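Local atomic coordinates of oligogalacturonate lyase (Vibrio parahaemolyticus RIMD 2210633, PDB entry 3C5M), a protein that probably cleaves pectin-derived oligogalacturonates by elimination, as a manganese-binding lyase folded into a seven-bladed beta-propeller. Residues Cys168-Val173 with Glu181-Asp186; Tyr118-Glu123 with Gly141-Lys146. All coordinates share one frame; numbering follows the deposited sequence.

In the fold
Contact 1 is the hairpin of the third and fourth strands, 168-174 and 180-186, in one four-stranded propeller blade; contact 2 ties the loop arriving from the preceding blade to strand 138-145 of that same blade. Their centres lie about 10 Å apart, each about 21 Å from the centre of the chain. Strands 138-145 and 168-174 are neighbours, with Ile171 N 2.8 Å from Gly141 O in a probable hydrogen bond. A salt bridge, Arg169 NH2 to Glu143 OE1 at 2.6 Å, joins the two contacts through side chains. Both contacts lie away from the manganese site formed by His287, Gln350, His353 and His355.

Contact 1 (Cys168-Val173 with Glu181-Asp186); sequences CRLIKV and EVIHQD
Leu170 O is gripped by two successive amides of the facing strand: Ile183 N at 3.1 Å, and His184 N at 3.5 Å in a weak bond. Two residues opposite one define a classic beta bulge in this antiparallel hairpin. Beside it, Leu170 N reaches His184 O at 2.7 Å with a nearly straight N-H...O angle of 172°. At one end of the ladder Cys168 N donates to Asp186 O (2.8 Å); at the other, Glu181 N donates to Lys172 O, also at 2.8 Å.

Within the bulge, Ile183 packs CD1 and CG1 against Leu170 CD2, its CG1 set between the backbone N and the carbonyl carbon, while its CG2 branch meets the Lys172 chain. Lys172 and Glu181 run side by side in the same direction, and bends in the lysine at chi3 (65°) and chi4 (63°) fold NZ back to Glu181 OE1, a salt bridge of 3.0 Å whose hydrogen bond is weak. On the opposite face, Arg169 crosses Val182 at about a right angle, its CD and NH1 meeting the CG2 methyl. A water links Arg169 NH1 (3.3 Å) to Gln185 OE1 (2.7 Å), whose amide stands nearly perpendicular to the guanidinium. The stronger hold on that guanidinium is the salt bridge to Glu143, with Trp124 adding a cation-pi contact.

Backbone bonds therefore set the pairing of this hairpin, the bulge shifting its register midway. Arg169 spends its charge on Glu143 of neighbouring strand 138-145, whereas the Lys172-Glu181 pair lies at the more exposed margin and is probably more readily hydrated.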
# COMPACT_ATOMS: atom_id res chain seq x y z
N CYS A 168 -3.59 -9.28 19.90
CA CYS A 168 -2.65 -8.93 18.84
C CYS A 168 -1.52 -8.09 19.40
O CYS A 168 -1.69 -7.37 20.38
CB CYS A 168 -3.36 -8.11 17.76
SG CYS A 168 -4.68 -8.96 16.92
N ARG A 169 -0.36 -8.17 18.77
CA ARG A 169 0.77 -7.39 19.23
C ARG A 169 1.44 -6.67 18.06
O ARG A 169 1.54 -7.21 16.97
CB ARG A 169 1.79 -8.28 19.93
CG ARG A 169 2.42 -9.33 19.02
CD ARG A 169 3.46 -10.13 19.76
NE ARG A 169 4.16 -11.07 18.89
CZ ARG A 169 5.21 -11.80 19.28
NH1 ARG A 169 5.67 -11.71 20.52
NH2 ARG A 169 5.80 -12.62 18.42
N LEU A 170 1.87 -5.45 18.33
CA LEU A 170 2.56 -4.63 17.35
C LEU A 170 4.06 -4.78 17.66
O LEU A 170 4.55 -4.20 18.63
CB LEU A 170 2.12 -3.17 17.52
CG LEU A 170 2.39 -2.18 16.39
CD1 LEU A 170 1.90 -0.79 16.78
CD2 LEU A 170 3.86 -2.15 16.09
N ILE A 171 4.78 -5.55 16.84
CA ILE A 171 6.20 -5.79 17.07
C ILE A 171 7.13 -4.98 16.18
O ILE A 171 6.73 -4.43 15.17
CB ILE A 171 6.57 -7.28 16.90
CG1 ILE A 171 6.38 -7.71 15.45
CG2 ILE A 171 5.74 -8.14 17.85
CD1 ILE A 171 6.76 -9.15 15.17
N LYS A 172 8.39 -4.94 16.58
CA LYS A 172 9.42 -4.22 15.86
C LYS A 172 10.61 -5.16 15.78
O LYS A 172 11.03 -5.73 16.78
CB LYS A 172 9.78 -2.95 16.62
CG LYS A 172 11.00 -2.22 16.08
CD LYS A 172 11.27 -0.95 16.87
CE LYS A 172 11.64 -1.24 18.33
NZ LYS A 172 12.91 -2.02 18.46
N VAL A 173 11.15 -5.32 14.58
CA VAL A 173 12.29 -6.21 14.37
C VAL A 173 13.49 -5.41 13.88
O VAL A 173 13.35 -4.43 13.15
CB VAL A 173 11.93 -7.29 13.32
CG1 VAL A 173 13.12 -8.20 13.07
CG2 VAL A 173 10.75 -8.09 13.82
N GLU A 181 10.88 -6.92 19.33
CA GLU A 181 10.60 -6.16 20.53
C GLU A 181 9.14 -5.72 20.52
O GLU A 181 8.76 -4.86 19.74
CB GLU A 181 11.51 -4.94 20.55
CG GLU A 181 11.50 -4.19 21.86
CD GLU A 181 12.30 -2.92 21.78
OE1 GLU A 181 11.79 -1.93 21.21
OE2 GLU A 181 13.45 -2.92 22.27
N VAL A 182 8.33 -6.33 21.38
CA VAL A 182 6.91 -5.98 21.43
C VAL A 182 6.74 -4.55 21.93
O VAL A 182 6.99 -4.28 23.10
CB VAL A 182 6.13 -6.93 22.36
CG1 VAL A 182 4.67 -6.54 22.38
CG2 VAL A 182 6.28 -8.36 21.90
N ILE A 183 6.32 -3.63 21.06
CA ILE A 183 6.15 -2.24 21.49
C ILE A 183 4.73 -1.92 21.94
O ILE A 183 4.47 -0.83 22.45
CB ILE A 183 6.54 -1.23 20.39
CG1 ILE A 183 5.61 -1.34 19.20
CG2 ILE A 183 7.97 -1.46 19.94
CD1 ILE A 183 6.05 -0.48 18.03
N HIS A 184 3.82 -2.87 21.75
CA HIS A 184 2.43 -2.67 22.15
C HIS A 184 1.62 -3.94 21.95
O HIS A 184 1.67 -4.54 20.88
CB HIS A 184 1.79 -1.55 21.34
CG HIS A 184 0.35 -1.31 21.68
ND1 HIS A 184 -0.05 -0.78 22.89
CD2 HIS A 184 -0.79 -1.62 21.02
CE1 HIS A 184 -1.36 -0.78 22.96
NE2 HIS A 184 -1.84 -1.29 21.84
N GLN A 185 0.88 -4.36 22.97
CA GLN A 185 0.05 -5.55 22.86
C GLN A 185 -1.36 -5.18 23.27
O GLN A 185 -1.57 -4.10 23.83
CB GLN A 185 0.59 -6.66 23.76
CG GLN A 185 -0.01 -8.01 23.47
CD GLN A 185 0.95 -9.15 23.77
OE1 GLN A 185 2.14 -9.07 23.44
NE2 GLN A 185 0.45 -10.21 24.38
N ASP A 186 -2.33 -6.04 23.01
CA ASP A 186 -3.71 -5.72 23.37
C ASP A 186 -4.66 -6.84 22.97
O ASP A 186 -4.40 -7.59 22.02
CB ASP A 186 -4.12 -4.41 22.68
CG ASP A 186 -5.37 -3.79 23.28
OD1 ASP A 186 -5.79 -2.71 22.79
OD2 ASP A 186 -5.93 -4.38 24.23
O HOH W 1 3.98 -10.97 23.25

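Contact 2 (Tyr118-Glu123 with Gly141-Lys146); sequences YTVDEE and GIEILK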
# COMPACT_ATOMS: atom_id res chain seq x y z
N TYR A 118 13.81 -12.67 9.76
CA TYR A 118 12.92 -12.97 10.88
C TYR A 118 11.93 -14.06 10.54
O TYR A 118 11.41 -14.10 9.44
CB TYR A 118 12.17 -11.72 11.33
CG TYR A 118 11.02 -11.99 12.28
CD1 TYR A 118 9.71 -11.74 11.90
CD2 TYR A 118 11.25 -12.51 13.55
CE1 TYR A 118 8.64 -12.01 12.77
CE2 TYR A 118 10.20 -12.78 14.43
CZ TYR A 118 8.89 -12.52 14.03
OH TYR A 118 7.83 -12.78 14.88
N THR A 119 11.66 -14.96 11.48
CA THR A 119 10.71 -16.04 11.23
C THR A 119 9.67 -16.10 12.34
O THR A 119 9.97 -16.53 13.45
CB THR A 119 11.42 -17.41 11.14
OG1 THR A 119 12.35 -17.42 10.04
CG2 THR A 119 10.40 -18.52 10.95
N VAL A 120 8.44 -15.70 12.04
CA VAL A 120 7.35 -15.71 13.01
C VAL A 120 7.38 -16.93 13.91
O VAL A 120 7.65 -18.03 13.45
CB VAL A 120 5.97 -15.63 12.33
CG1 VAL A 120 5.78 -16.81 11.38
CG2 VAL A 120 4.87 -15.60 13.37
N ASP A 121 7.08 -16.73 15.19
CA ASP A 121 7.09 -17.84 16.14
C ASP A 121 5.81 -18.67 16.10
O ASP A 121 4.72 -18.15 15.90
CB ASP A 121 7.32 -17.32 17.55
CG ASP A 121 7.41 -18.46 18.56
OD1 ASP A 121 6.35 -19.00 18.96
OD2 ASP A 121 8.56 -18.81 18.94
N GLU A 122 5.97 -19.97 16.32
CA GLU A 122 4.86 -20.93 16.32
C GLU A 122 3.62 -20.51 17.12
O GLU A 122 2.53 -21.02 16.88
CB GLU A 122 5.37 -22.28 16.84
CG GLU A 122 5.58 -23.33 15.75
CD GLU A 122 4.32 -24.15 15.47
OE1 GLU A 122 3.23 -23.55 15.28
OE2 GLU A 122 4.42 -25.40 15.45
N GLU A 123 3.80 -19.58 18.05
CA GLU A 123 2.71 -19.09 18.89
C GLU A 123 1.87 -18.00 18.21
O GLU A 123 0.70 -17.80 18.55
CB GLU A 123 3.28 -18.51 20.20
CG GLU A 123 3.80 -19.56 21.19
CD GLU A 123 2.68 -20.28 21.91
OE1 GLU A 123 2.97 -21.22 22.68
OE2 GLU A 123 1.50 -19.91 21.71
N GLY A 141 5.54 -4.32 12.41
CA GLY A 141 4.45 -5.14 11.90
C GLY A 141 3.55 -5.65 13.02
O GLY A 141 3.83 -5.36 14.18
N ILE A 142 2.46 -6.35 12.71
CA ILE A 142 1.65 -6.88 13.81
C ILE A 142 1.44 -8.39 13.64
O ILE A 142 1.65 -8.95 12.56
CB ILE A 142 0.25 -6.21 13.96
CG1 ILE A 142 -0.79 -6.98 13.19
CG2 ILE A 142 0.27 -4.76 13.51
CD1 ILE A 142 -2.17 -6.82 13.78
N GLU A 143 1.09 -9.07 14.74
CA GLU A 143 0.85 -10.51 14.70
C GLU A 143 -0.31 -10.80 15.63
O GLU A 143 -0.57 -10.06 16.57
CB GLU A 143 2.10 -11.29 15.14
CG GLU A 143 3.40 -10.85 14.47
CD GLU A 143 4.63 -11.70 14.84
OE1 GLU A 143 4.92 -11.86 16.05
OE2 GLU A 143 5.31 -12.21 13.92
N ILE A 144 -1.01 -11.89 15.34
CA ILE A 144 -2.19 -12.32 16.08
C ILE A 144 -1.91 -13.67 16.72
O ILE A 144 -1.38 -14.57 16.07
CB ILE A 144 -3.37 -12.44 15.13
CG1 ILE A 144 -3.63 -11.07 14.49
CG2 ILE A 144 -4.60 -12.97 15.86
CD1 ILE A 144 -4.64 -11.09 13.38
N LEU A 145 -2.27 -13.83 17.99
CA LEU A 145 -2.03 -15.11 18.66
C LEU A 145 -2.74 -16.23 17.88
O LEU A 145 -3.96 -16.19 17.71
CB LEU A 145 -2.55 -15.04 20.09
CG LEU A 145 -1.70 -15.77 21.12
CD1 LEU A 145 -2.44 -15.68 22.44
CD2 LEU A 145 -1.47 -17.24 20.74
N LYS A 146 -1.99 -17.23 17.42
CA LYS A 146 -2.57 -18.33 16.65
C LYS A 146 -3.89 -18.86 17.18
O LYS A 146 -4.82 -19.07 16.41
CB LYS A 146 -1.60 -19.50 16.54
CG LYS A 146 -0.70 -19.43 15.34
CD LYS A 146 -0.01 -20.76 15.12
CE LYS A 146 0.88 -20.73 13.90
NZ LYS A 146 1.53 -22.05 13.73
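Lys146 lies along the backbone of Glu122 and Glu123, and each of its side-chain atoms meets a carbonyl or a carboxylate there. CB begins 3.5 Å from Glu123 O; CG is 3.9 Å from that oxygen and equally near Glu122 O. CD and CE pass alongside Glu122 O, CE at 3.4 Å. The chain stays extended to its end (chi4 180°), which carries NZ beyond the carbonyls to Glu122 OE1, where a salt bridge of 2.7 Å forms nearly along the C-O axis. Glu122 answers with a bend at chi2, its tip turning back toward the amine although its CB leads away from the other segment.

The main chain closes the same corner. Lys146 N donates to Glu123 O at 3.0 Å with an N-H...O angle of 155°, and Leu145 CD2 lies against that carbonyl too. Two residues before Glu123, Asp121 OD1 accepts from Glu123 N at 2.8 Å, an Asx turn that probably helps set the loop carrying that carbonyl.

At the other end Tyr118 and Glu143 approach from opposite directions. The tyrosine OH donates to Glu143 OE2 (2.8 Å) on the syn side, somewhat out of the carboxylate plane, and that oxygen lies at the ring edge with the carboxylate plane turned 38° from the ring. Val120 slides past the acid, its CG2 methyl 3.5 Å from OE2. Glu143 OE1 is committed to Arg169, its stronger partner.

The buried carboxylate is thus shared between a phenol from the preceding blade and a guanidinium from its own, which probably stabilises its negative charge. The Lys146-Glu122 pair, by contrast, is exposed, its strength probably moderated by solvent; as both residues also touch a crystal neighbour, its exact geometry may partly reflect the lattice.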